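Local structure of nodulation protein S (Bradyrhizobium sp., 3OFK) at residues G50-G55 with P71-L76; A112-L117 with L144-H149; G168-I173 with D196-R201. The protein probably transfers a methyl group from S-adenosylmethionine to the nitrogen of a Nod factor precursor during synthesis of this nodulation signal. One frame throughout, in Å; residues are numbered along the deposited sequence.

Contact 1. Residues G50-G55 with P71-L76; sequences GAVSNG and PHCKRL
In N54 the chi1 of -165° carries the amide beside the carbonyl carbon, and a bend at chi3 (69°) turns the R75 guanidinium. The two side chains run side by side, pointing the same way. Their amide and guanidinium planes are 39° apart, and OD1 of N54 lies 3.0 Å from NH1 of R75. The stronger partners lie just before strand 115-121: R75 NH1 forms a salt bridge with E113, and N54 ND2 hydrogen-bonds to the carbonyl O of L114. The backbones pair in parallel. V52 N donates to H72 O at 2.8 Å, and K74 N donates to V52 O at 2.9 Å. Both chains then turn a corner, at S53 and at K74, where the backbone is helix-like. As a result S53 O also faces the partner chain and receives R75 N at 3.2 Å, from above its carbonyl plane. Regular pairing resumes with G55 N to R75 O at 2.8 Å. On the face of V52 and C73, the CB of V52 rests 4.1 Å from SG of C73. L76 lays its CD1 3.7 Å from O of G55. The contact joins the starts of two parallel strands in the beta-alpha-beta unit 52-58, 64-69, 73-80. L76 packs against T66 and L69 of the intervening helix. On its other edge, strand 52-58 meets strand 115-121, where V52 touches L117.

Contact 2. Residues A112-L117 with L144-H149; sequences AELFDL and LAPGGH
Residues F115 and L117 pair with L144, A145 and H149 in the Rossmann-like sheet of the methyltransferase, at the start of the parallel neighbours 115-121 and 148-155. These strands and helix 130-142, between them in sequence, form a beta-alpha-beta unit, and the contact pairs the strands' starts. The second chain reaches its strand through a type I beta turn from A145 to G148, closed by G148 N donating to A145 O at 2.9 Å. Two backbone bonds join the segments, one at the first residue of the turn and one just past it. A145 N donates to F115 O at 2.9 Å, and H149 N donates to D116 O at 3.0 Å. In a regular strand, successive carbonyls point opposite ways. Here the helix-like backbone of D116 breaks that alternation, and both carbonyls serve the same neighbour. Both donors come from above the carbonyl plane, 52° out of it at F115 and 49° at D116. D116 starts its side chain away from 144-149, and its two carboxylate oxygens accept the backbone N-H groups of S53 and N54, which ties the corner to the strand on the other edge.

Apolar groups add to the contact. The CB of L114 faces the CB of A145 at 4.2 Å, and CD1 of L114 touches CD of P146 at 4.3 Å. L144 bends its CD2 back to 3.4 Å from O of F115. H149 points to the same face as L117 but ends away from it, beside R201 and R203 of strand 196-203. L117 has its CG anti to the backbone N (chi1 -179°), and its CD1 comes 3.7 Å from O of H149. The same oxygen takes a CA-H...O contact from CA of L117 at 3.3 Å.

Contact 3. Residues G168-I173 with D196-R201; sequences GAETVI and DCLLAR
A169 and I173 meet L198 and A200 through aliphatic groups alone, and no ring or other flat group lies between them. Within the two segments, the one flat side-chain end beside the contact is the carboxylate of E170, which turns elsewhere: its OE1 accepts the backbone N of D157. CG of E170 brushes CD2 of L198, at 4.3 Å. L198 is the centre of the contact. Its CB presses on CB of A169 at 3.4 Å, a tight carbon pair. Its CD2 meets CD1 of I173, also at 3.4 Å. I173 and L198 cross at about a right angle, so I173 reaches the branch of L198 with its tip. CG1 of I173 is anti to the carbonyl carbon (chi1 -75°); with the chain extended beyond it (chi2 169°), CD1 reaches the strand. The same CD1 lies 4.2 Å from CB of A200. The axes of segments 169-173 and 196-201 come within 9.1 Å and run 18° from parallel. The first turn of helix 169-179 thus covers one face of strand 196-203, through L198 and A200. From outside the segments, I173 also touches the ring-bearing F152 of strand 148-155 and R185 of strand 181-189. On the other face, C197 and L199 pack against helix 33-46.

The three contacts follow one another along the chain, each closing before the next opens. All reach the same seven-stranded mixed sheet. Contacts 1 and 2 have centres 11 Å apart and touch, because strands 52-58 and 115-121 are neighbours. Together they hold the starts of four adjacent parallel strands. Contact 3 lies about 24 Å from contact 1 and 21 Å from contact 2, centre to centre. It covers the antiparallel strand 196-203, and touches contact 2 because strands 148-155 and 196-203 are neighbours. Bound S-adenosyl-L-homocysteine is about 11 to 13 Å from the nearest side chain of each contact. None lines the pocket; they belong to the sheet and a helix packed on it.

Contact 1. Residues G50-G55 with P71-L76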
ATOM      1  N   GLY A  50      14.248  -7.580  10.192  1.00 55.46           N
ATOM      2  CA  GLY A  50      13.734  -8.435  11.272  1.00 54.47           C
ATOM      3  C   GLY A  50      12.331  -8.042  11.712  1.00 50.71           C
ATOM      4  O   GLY A  50      11.596  -7.417  10.947  1.00 48.88           O
ATOM      5  N   ALA A  51      11.957  -8.425  12.939  1.00 50.32           N
ATOM      6  CA  ALA A  51      10.624  -8.124  13.499  1.00 47.98           C
ATOM      7  C   ALA A  51      10.393  -6.611  13.641  1.00 46.72           C
ATOM      8  O   ALA A  51      11.317  -5.856  13.964  1.00 48.76           O
ATOM      9  CB  ALA A  51      10.419  -8.843  14.874  1.00 47.67           C
ATOM     10  N   VAL A  52       9.155  -6.179  13.438  1.00 44.05           N
ATOM     11  CA  VAL A  52       8.808  -4.740  13.497  1.00 42.33           C
ATOM     12  C   VAL A  52       8.201  -4.395  14.868  1.00 41.78           C
ATOM     13  O   VAL A  52       7.471  -5.193  15.421  1.00 40.66           O
ATOM     14  CB  VAL A  52       7.880  -4.398  12.290  1.00 40.80           C
ATOM     15  CG1 VAL A  52       7.169  -3.107  12.465  1.00 37.07           C
ATOM     16  CG2 VAL A  52       8.699  -4.409  10.988  1.00 42.68           C
ATOM     17  N   SER A  53       8.503  -3.225  15.430  1.00 43.42           N
ATOM     18  CA  SER A  53       7.862  -2.806  16.712  1.00 44.23           C
ATOM     19  C   SER A  53       6.418  -2.243  16.587  1.00 42.99           C
ATOM     20  O   SER A  53       5.541  -2.486  17.440  1.00 42.61           O
ATOM     21  CB  SER A  53       8.718  -1.763  17.423  1.00 46.18           C
ATOM     22  OG  SER A  53       9.959  -2.310  17.908  1.00 53.20           O
ATOM     23  N   ASN A  54       6.190  -1.439  15.552  1.00 41.70           N
ATOM     24  CA  ASN A  54       4.965  -0.650  15.467  1.00 40.73           C
ATOM     25  C   ASN A  54       4.747  -0.371  14.025  1.00 38.19           C
ATOM     26  O   ASN A  54       5.347   0.538  13.488  1.00 38.74           O
ATOM     27  CB  ASN A  54       5.128   0.658  16.254  1.00 42.68           C
ATOM     28  CG  ASN A  54       3.810   1.350  16.504  1.00 43.53           C
ATOM     29  OD1 ASN A  54       2.768   0.707  16.581  1.00 41.61           O
ATOM     30  ND2 ASN A  54       3.857   2.678  16.663  1.00 46.72           N
ATOM     31  N   GLY A  55       3.969  -1.215  13.369  1.00 35.93           N
ATOM     32  CA  GLY A  55       3.837  -1.146  11.917  1.00 34.81           C
ATOM     33  C   GLY A  55       2.549  -0.433  11.490  1.00 34.55           C
ATOM     34  O   GLY A  55       1.559  -0.444  12.234  1.00 33.70           O
ATOM     35  N   PRO A  71       1.858 -11.245  11.918  1.00 37.21           N
ATOM     36  CA  PRO A  71       2.645 -12.013  12.866  1.00 38.75           C
ATOM     37  C   PRO A  71       4.052 -11.484  13.116  1.00 39.35           C
ATOM     38  O   PRO A  71       4.722 -11.955  14.028  1.00 39.52           O
ATOM     39  CB  PRO A  71       2.730 -13.395  12.229  1.00 40.88           C
ATOM     40  CG  PRO A  71       1.779 -13.382  11.067  1.00 39.85           C
ATOM     41  CD  PRO A  71       1.526 -12.010  10.700  1.00 38.24           C
ATOM     42  N   HIS A  72       4.475 -10.488  12.338  1.00 37.38           N
ATOM     43  CA  HIS A  72       5.836  -9.974  12.383  1.00 38.66           C
ATOM     44  C   HIS A  72       5.955  -8.568  12.985  1.00 39.61           C
ATOM     45  O   HIS A  72       7.049  -8.010  13.035  1.00 41.05           O
ATOM     46  CB  HIS A  72       6.399 -10.035  10.975  1.00 38.10           C
ATOM     47  CG  HIS A  72       6.205 -11.375  10.322  1.00 36.81           C
ATOM     48  ND1 HIS A  72       6.801 -12.529  10.783  1.00 37.18           N
ATOM     49  CD2 HIS A  72       5.429 -11.745   9.277  1.00 35.02           C
ATOM     50  CE1 HIS A  72       6.415 -13.546  10.038  1.00 41.41           C
ATOM     51  NE2 HIS A  72       5.569 -13.099   9.124  1.00 36.64           N
ATOM     52  N   CYS A  73       4.830  -8.019  13.447  1.00 38.10           N
ATOM     53  CA  CYS A  73       4.769  -6.691  14.059  1.00 39.04           C
ATOM     54  C   CYS A  73       4.263  -6.838  15.493  1.00 39.01           C
ATOM     55  O   CYS A  73       3.257  -7.483  15.714  1.00 39.16           O
ATOM     56  CB  CYS A  73       3.777  -5.825  13.295  1.00 37.96           C
ATOM     57  SG  CYS A  73       4.038  -5.702  11.502  1.00 38.48           S
ATOM     58  N   LYS A  74       4.954  -6.250  16.461  1.00 39.43           N
ATOM     59  CA  LYS A  74       4.534  -6.294  17.860  1.00 41.15           C
ATOM     60  C   LYS A  74       3.168  -5.583  17.996  1.00 39.27           C
ATOM     61  O   LYS A  74       2.245  -6.055  18.668  1.00 38.53           O
ATOM     62  CB  LYS A  74       5.622  -5.626  18.721  1.00 43.25           C
ATOM     63  CG  LYS A  74       5.443  -5.678  20.219  1.00 49.34           C
ATOM     64  CD  LYS A  74       6.816  -5.471  20.876  1.00 59.16           C
ATOM     65  CE  LYS A  74       6.727  -4.933  22.295  1.00 65.93           C
ATOM     66  NZ  LYS A  74       8.117  -4.768  22.837  1.00 70.75           N
ATOM     67  N   ARG A  75       3.066  -4.456  17.317  1.00 38.58           N
ATOM     68  CA  ARG A  75       1.791  -3.754  17.105  1.00 37.86           C
ATOM     69  C   ARG A  75       1.656  -3.414  15.627  1.00 35.09           C
ATOM     70  O   ARG A  75       2.648  -3.073  14.961  1.00 35.01           O
ATOM     71  CB  ARG A  75       1.730  -2.476  17.954  1.00 38.95           C
ATOM     72  CG  ARG A  75       1.634  -2.713  19.440  1.00 45.91           C
ATOM     73  CD  ARG A  75       1.424  -1.402  20.252  1.00 60.00           C
ATOM     74  NE  ARG A  75       0.099  -0.806  20.026  1.00 68.36           N
ATOM     75  CZ  ARG A  75      -0.162   0.309  19.337  1.00 73.34           C
ATOM     76  NH1 ARG A  75       0.800   1.040  18.782  1.00 75.43           N
ATOM     77  NH2 ARG A  75      -1.420   0.711  19.212  1.00 75.90           N
ATOM     78  N   LEU A  76       0.425  -3.500  15.121  1.00 32.55           N
ATOM     79  CA  LEU A  76       0.094  -3.145  13.730  1.00 30.94           C
ATOM     80  C   LEU A  76      -1.127  -2.225  13.742  1.00 31.45           C
ATOM     81  O   LEU A  76      -2.134  -2.519  14.424  1.00 29.64           O
ATOM     82  CB  LEU A  76      -0.228  -4.392  12.883  1.00 31.13           C
ATOM     83  CG  LEU A  76      -0.596  -4.271  11.388  1.00 27.00           C
ATOM     84  CD1 LEU A  76       0.503  -3.517  10.548  1.00 31.92           C
ATOM     85  CD2 LEU A  76      -0.926  -5.590  10.769  1.00 31.83           C
TER

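Contact 2. Residues A112-L117 with L144-H149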
ATOM      1  N   ALA A 112      -0.209  10.973  16.490  1.00 65.79           N
ATOM      2  CA  ALA A 112       1.041  11.249  17.156  1.00 67.33           C
ATOM      3  C   ALA A 112       1.957  10.006  17.092  1.00 65.68           C
ATOM      4  O   ALA A 112       3.165  10.121  17.326  1.00 66.53           O
ATOM      5  CB  ALA A 112       0.776  11.675  18.602  1.00 70.61           C
ATOM      6  N   GLU A 113       1.377   8.837  16.777  1.00 62.91           N
ATOM      7  CA  GLU A 113       2.127   7.585  16.526  1.00 60.65           C
ATOM      8  C   GLU A 113       3.293   7.760  15.552  1.00 57.52           C
ATOM      9  O   GLU A 113       3.160   8.413  14.503  1.00 55.74           O
ATOM     10  CB  GLU A 113       1.221   6.500  15.900  1.00 58.92           C
ATOM     11  CG  GLU A 113       0.265   5.753  16.820  1.00 62.51           C
ATOM     12  CD  GLU A 113       0.861   4.484  17.386  1.00 67.59           C
ATOM     13  OE1 GLU A 113       1.505   4.536  18.450  1.00 74.39           O
ATOM     14  OE2 GLU A 113       0.672   3.421  16.776  1.00 67.03           O
ATOM     15  N   LEU A 114       4.430   7.158  15.900  1.00 56.53           N
ATOM     16  CA  LEU A 114       5.516   6.962  14.938  1.00 53.32           C
ATOM     17  C   LEU A 114       5.683   5.461  14.717  1.00 49.96           C
ATOM     18  O   LEU A 114       5.644   4.687  15.677  1.00 51.17           O
ATOM     19  CB  LEU A 114       6.824   7.607  15.416  1.00 55.49           C
ATOM     20  CG  LEU A 114       6.739   9.121  15.664  1.00 59.35           C
ATOM     21  CD1 LEU A 114       8.058   9.685  16.264  1.00 57.68           C
ATOM     22  CD2 LEU A 114       6.328   9.868  14.391  1.00 52.44           C
ATOM     23  N   PHE A 115       5.849   5.080  13.450  1.00 46.05           N
ATOM     24  CA  PHE A 115       5.940   3.679  12.987  1.00 44.39           C
ATOM     25  C   PHE A 115       7.322   3.341  12.423  1.00 44.22           C
ATOM     26  O   PHE A 115       7.879   4.078  11.610  1.00 43.02           O
ATOM     27  CB  PHE A 115       4.873   3.401  11.924  1.00 41.85           C
ATOM     28  CG  PHE A 115       3.488   3.771  12.363  1.00 43.87           C
ATOM     29  CD1 PHE A 115       2.752   2.913  13.165  1.00 40.99           C
ATOM     30  CD2 PHE A 115       2.933   5.003  12.010  1.00 43.36           C
ATOM     31  CE1 PHE A 115       1.504   3.256  13.604  1.00 41.11           C
ATOM     32  CE2 PHE A 115       1.658   5.355  12.444  1.00 41.56           C
ATOM     33  CZ  PHE A 115       0.942   4.475  13.245  1.00 43.51           C
ATOM     34  N   ASP A 116       7.877   2.214  12.849  1.00 45.28           N
ATOM     35  CA  ASP A 116       9.156   1.750  12.275  1.00 45.71           C
ATOM     36  C   ASP A 116       8.986   0.995  10.934  1.00 43.67           C
ATOM     37  O   ASP A 116       9.980   0.678  10.257  1.00 44.05           O
ATOM     38  CB  ASP A 116       9.968   0.939  13.287  1.00 49.15           C
ATOM     39  CG  ASP A 116       9.236  -0.284  13.805  1.00 49.83           C
ATOM     40  OD1 ASP A 116       8.013  -0.237  13.907  1.00 48.51           O
ATOM     41  OD2 ASP A 116       9.891  -1.288  14.137  1.00 54.30           O
ATOM     42  N   LEU A 117       7.745   0.698  10.553  1.00 40.47           N
ATOM     43  CA  LEU A 117       7.448   0.235   9.199  1.00 38.13           C
ATOM     44  C   LEU A 117       6.141   0.852   8.739  1.00 37.16           C
ATOM     45  O   LEU A 117       5.141   0.781   9.458  1.00 35.52           O
ATOM     46  CB  LEU A 117       7.290  -1.280   9.126  1.00 38.52           C
ATOM     47  CG  LEU A 117       6.998  -1.866   7.733  1.00 32.56           C
ATOM     48  CD1 LEU A 117       8.154  -1.629   6.732  1.00 36.99           C
ATOM     49  CD2 LEU A 117       6.742  -3.372   7.930  1.00 36.67           C
ATOM     50  N   LEU A 144       7.027   8.366  10.124  1.00 45.93           N
ATOM     51  CA  LEU A 144       8.135   7.393  10.209  1.00 47.58           C
ATOM     52  C   LEU A 144       8.935   7.655  11.490  1.00 50.50           C
ATOM     53  O   LEU A 144       9.232   8.811  11.798  1.00 52.19           O
ATOM     54  CB  LEU A 144       9.068   7.472   8.993  1.00 47.01           C
ATOM     55  CG  LEU A 144       8.970   6.415   7.898  1.00 48.29           C
ATOM     56  CD1 LEU A 144      10.075   6.593   6.847  1.00 42.76           C
ATOM     57  CD2 LEU A 144       9.017   5.001   8.489  1.00 41.71           C
ATOM     58  N   ALA A 145       9.262   6.594  12.226  1.00 51.74           N
ATOM     59  CA  ALA A 145      10.154   6.696  13.377  1.00 56.43           C
ATOM     60  C   ALA A 145      11.579   7.054  12.900  1.00 58.69           C
ATOM     61  O   ALA A 145      11.940   6.716  11.774  1.00 57.92           O
ATOM     62  CB  ALA A 145      10.171   5.382  14.141  1.00 56.62           C
ATOM     63  N   PRO A 146      12.391   7.727  13.750  1.00 63.11           N
ATOM     64  CA  PRO A 146      13.761   8.116  13.375  1.00 65.31           C
ATOM     65  C   PRO A 146      14.686   7.089  12.693  1.00 65.51           C
ATOM     66  O   PRO A 146      15.675   7.501  12.063  1.00 67.86           O
ATOM     67  CB  PRO A 146      14.354   8.563  14.708  1.00 68.96           C
ATOM     68  CG  PRO A 146      13.219   9.214  15.385  1.00 69.34           C
ATOM     69  CD  PRO A 146      11.993   8.394  15.009  1.00 64.88           C
ATOM     70  N   GLY A 147      14.417   5.790  12.817  1.00 63.81           N
ATOM     71  CA  GLY A 147      15.206   4.781  12.089  1.00 63.34           C
ATOM     72  C   GLY A 147      14.390   3.877  11.174  1.00 60.28           C
ATOM     73  O   GLY A 147      14.918   2.900  10.636  1.00 60.62           O
ATOM     74  N   GLY A 148      13.112   4.217  10.988  1.00 56.49           N
ATOM     75  CA  GLY A 148      12.155   3.315  10.394  1.00 53.80           C
ATOM     76  C   GLY A 148      12.225   3.269   8.894  1.00 51.22           C
ATOM     77  O   GLY A 148      12.867   4.122   8.277  1.00 52.71           O
ATOM     78  N   HIS A 149      11.585   2.258   8.313  1.00 47.18           N
ATOM     79  CA  HIS A 149      11.548   2.100   6.860  1.00 45.29           C
ATOM     80  C   HIS A 149      10.153   2.255   6.306  1.00 42.01           C
ATOM     81  O   HIS A 149       9.162   1.971   6.996  1.00 41.56           O
ATOM     82  CB  HIS A 149      12.084   0.736   6.420  1.00 46.07           C
ATOM     83  CG  HIS A 149      13.530   0.535   6.743  1.00 48.09           C
ATOM     84  ND1 HIS A 149      13.963   0.186   8.003  1.00 48.07           N
ATOM     85  CD2 HIS A 149      14.641   0.664   5.982  1.00 51.48           C
ATOM     86  CE1 HIS A 149      15.282   0.081   7.997  1.00 55.13           C
ATOM     87  NE2 HIS A 149      15.717   0.374   6.784  1.00 55.37           N
TER

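Contact 3. Residues G168-I173 with D196-R201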
ATOM      1  N   GLY A 168       2.242   6.801 -11.028  1.00 41.32           N
ATOM      2  CA  GLY A 168       2.529   5.533 -10.371  1.00 40.81           C
ATOM      3  C   GLY A 168       3.934   5.485  -9.781  1.00 41.20           C
ATOM      4  O   GLY A 168       4.424   6.498  -9.246  1.00 41.57           O
ATOM      5  N   ALA A 169       4.584   4.320  -9.904  1.00 41.19           N
ATOM      6  CA  ALA A 169       5.812   4.006  -9.165  1.00 40.41           C
ATOM      7  C   ALA A 169       6.912   5.050  -9.328  1.00 41.14           C
ATOM      8  O   ALA A 169       7.432   5.578  -8.331  1.00 39.16           O
ATOM      9  CB  ALA A 169       6.333   2.603  -9.559  1.00 41.08           C
ATOM     10  N   GLU A 170       7.242   5.367 -10.575  1.00 42.14           N
ATOM     11  CA  GLU A 170       8.463   6.120 -10.848  1.00 44.39           C
ATOM     12  C   GLU A 170       8.315   7.536 -10.307  1.00 44.24           C
ATOM     13  O   GLU A 170       9.227   8.068  -9.668  1.00 44.94           O
ATOM     14  CB  GLU A 170       8.818   6.142 -12.343  1.00 46.12           C
ATOM     15  CG  GLU A 170       9.060   4.772 -12.967  1.00 47.50           C
ATOM     16  CD  GLU A 170       7.792   4.158 -13.559  1.00 46.97           C
ATOM     17  OE1 GLU A 170       6.736   4.264 -12.905  1.00 50.50           O
ATOM     18  OE2 GLU A 170       7.853   3.588 -14.675  1.00 47.92           O
ATOM     19  N   THR A 171       7.132   8.103 -10.520  1.00 43.97           N
ATOM     20  CA  THR A 171       6.823   9.431 -10.052  1.00 43.77           C
ATOM     21  C   THR A 171       6.866   9.531  -8.530  1.00 43.41           C
ATOM     22  O   THR A 171       7.520  10.433  -7.984  1.00 42.53           O
ATOM     23  CB  THR A 171       5.487   9.928 -10.677  1.00 44.77           C
ATOM     24  OG1 THR A 171       5.669  10.050 -12.099  1.00 44.23           O
ATOM     25  CG2 THR A 171       5.120  11.264 -10.134  1.00 43.33           C
ATOM     26  N   VAL A 172       6.202   8.600  -7.843  1.00 41.36           N
ATOM     27  CA  VAL A 172       6.232   8.591  -6.388  1.00 40.96           C
ATOM     28  C   VAL A 172       7.636   8.328  -5.822  1.00 42.18           C
ATOM     29  O   VAL A 172       8.061   9.004  -4.886  1.00 43.26           O
ATOM     30  CB  VAL A 172       5.224   7.600  -5.812  1.00 38.90           C
ATOM     31  CG1 VAL A 172       5.393   7.483  -4.311  1.00 37.12           C
ATOM     32  CG2 VAL A 172       3.784   8.029  -6.169  1.00 39.71           C
ATOM     33  N   ILE A 173       8.366   7.369  -6.390  1.00 43.15           N
ATOM     34  CA  ILE A 173       9.735   7.090  -5.945  1.00 44.25           C
ATOM     35  C   ILE A 173      10.555   8.374  -5.978  1.00 45.81           C
ATOM     36  O   ILE A 173      11.316   8.663  -5.044  1.00 46.28           O
ATOM     37  CB  ILE A 173      10.383   5.953  -6.786  1.00 45.91           C
ATOM     38  CG1 ILE A 173       9.800   4.588  -6.377  1.00 44.09           C
ATOM     39  CG2 ILE A 173      11.889   5.919  -6.598  1.00 46.79           C
ATOM     40  CD1 ILE A 173      10.152   3.464  -7.294  1.00 46.53           C
ATOM     41  N   ASP A 196       2.992  -4.982 -13.871  1.00 58.03           N
ATOM     42  CA  ASP A 196       4.368  -4.499 -13.910  1.00 58.16           C
ATOM     43  C   ASP A 196       4.589  -3.449 -12.864  1.00 54.88           C
ATOM     44  O   ASP A 196       4.258  -2.279 -13.061  1.00 54.71           O
ATOM     45  CB  ASP A 196       4.725  -3.947 -15.283  1.00 60.40           C
ATOM     46  CG  ASP A 196       6.180  -3.498 -15.377  1.00 60.14           C
ATOM     47  OD1 ASP A 196       7.000  -3.783 -14.468  1.00 56.14           O
ATOM     48  OD2 ASP A 196       6.511  -2.854 -16.386  1.00 71.37           O
ATOM     49  N   CYS A 197       5.201  -3.895 -11.775  1.00 53.75           N
ATOM     50  CA  CYS A 197       5.209  -3.213 -10.509  1.00 51.18           C
ATOM     51  C   CYS A 197       6.629  -2.876 -10.127  1.00 50.47           C
ATOM     52  O   CYS A 197       7.551  -3.638 -10.402  1.00 52.18           O
ATOM     53  CB  CYS A 197       4.646  -4.161  -9.455  1.00 50.63           C
ATOM     54  SG  CYS A 197       4.638  -3.493  -7.818  1.00 56.10           S
ATOM     55  N   LEU A 198       6.794  -1.738  -9.480  1.00 48.42           N
ATOM     56  CA  LEU A 198       8.083  -1.339  -8.924  1.00 48.70           C
ATOM     57  C   LEU A 198       7.875  -1.238  -7.436  1.00 46.75           C
ATOM     58  O   LEU A 198       6.891  -0.658  -7.006  1.00 44.59           O
ATOM     59  CB  LEU A 198       8.514   0.025  -9.478  1.00 49.13           C
ATOM     60  CG  LEU A 198       9.990   0.422  -9.422  1.00 49.55           C
ATOM     61  CD1 LEU A 198      10.925  -0.681  -9.954  1.00 50.91           C
ATOM     62  CD2 LEU A 198      10.159   1.693 -10.232  1.00 51.60           C
ATOM     63  N   LEU A 199       8.761  -1.863  -6.664  1.00 47.07           N
ATOM     64  CA  LEU A 199       8.760  -1.726  -5.225  1.00 46.27           C
ATOM     65  C   LEU A 199      10.094  -1.164  -4.823  1.00 46.52           C
ATOM     66  O   LEU A 199      11.124  -1.485  -5.431  1.00 49.26           O
ATOM     67  CB  LEU A 199       8.560  -3.082  -4.523  1.00 47.02           C
ATOM     68  CG  LEU A 199       7.488  -4.034  -5.056  1.00 50.75           C
ATOM     69  CD1 LEU A 199       7.241  -5.216  -4.090  1.00 57.84           C
ATOM     70  CD2 LEU A 199       6.228  -3.259  -5.244  1.00 59.74           C
ATOM     71  N   ALA A 200      10.071  -0.327  -3.796  1.00 44.94           N
ATOM     72  CA  ALA A 200      11.276   0.257  -3.223  1.00 45.16           C
ATOM     73  C   ALA A 200      11.102   0.386  -1.708  1.00 44.39           C
ATOM     74  O   ALA A 200      10.020   0.723  -1.201  1.00 42.79           O
ATOM     75  CB  ALA A 200      11.569   1.627  -3.853  1.00 44.53           C
ATOM     76  N   ARG A 201      12.186   0.111  -1.002  1.00 46.18           N
ATOM     77  CA  ARG A 201      12.250   0.233   0.430  1.00 46.87           C
ATOM     78  C   ARG A 201      13.077   1.468   0.731  1.00 47.27           C
ATOM     79  O   ARG A 201      14.229   1.583   0.286  1.00 48.96           O
ATOM     80  CB  ARG A 201      12.878  -1.028   1.029  1.00 47.70           C
ATOM     81  CG  ARG A 201      12.967  -1.052   2.558  1.00 51.87           C
ATOM     82  CD  ARG A 201      13.550  -2.384   3.004  1.00 58.88           C
ATOM     83  NE  ARG A 201      13.609  -2.549   4.461  1.00 62.05           N
ATOM     84  CZ  ARG A 201      14.721  -2.542   5.205  1.00 67.14           C
ATOM     85  NH1 ARG A 201      15.928  -2.380   4.652  1.00 67.79           N
ATOM     86  NH2 ARG A 201      14.624  -2.712   6.530  1.00 66.41           N
TER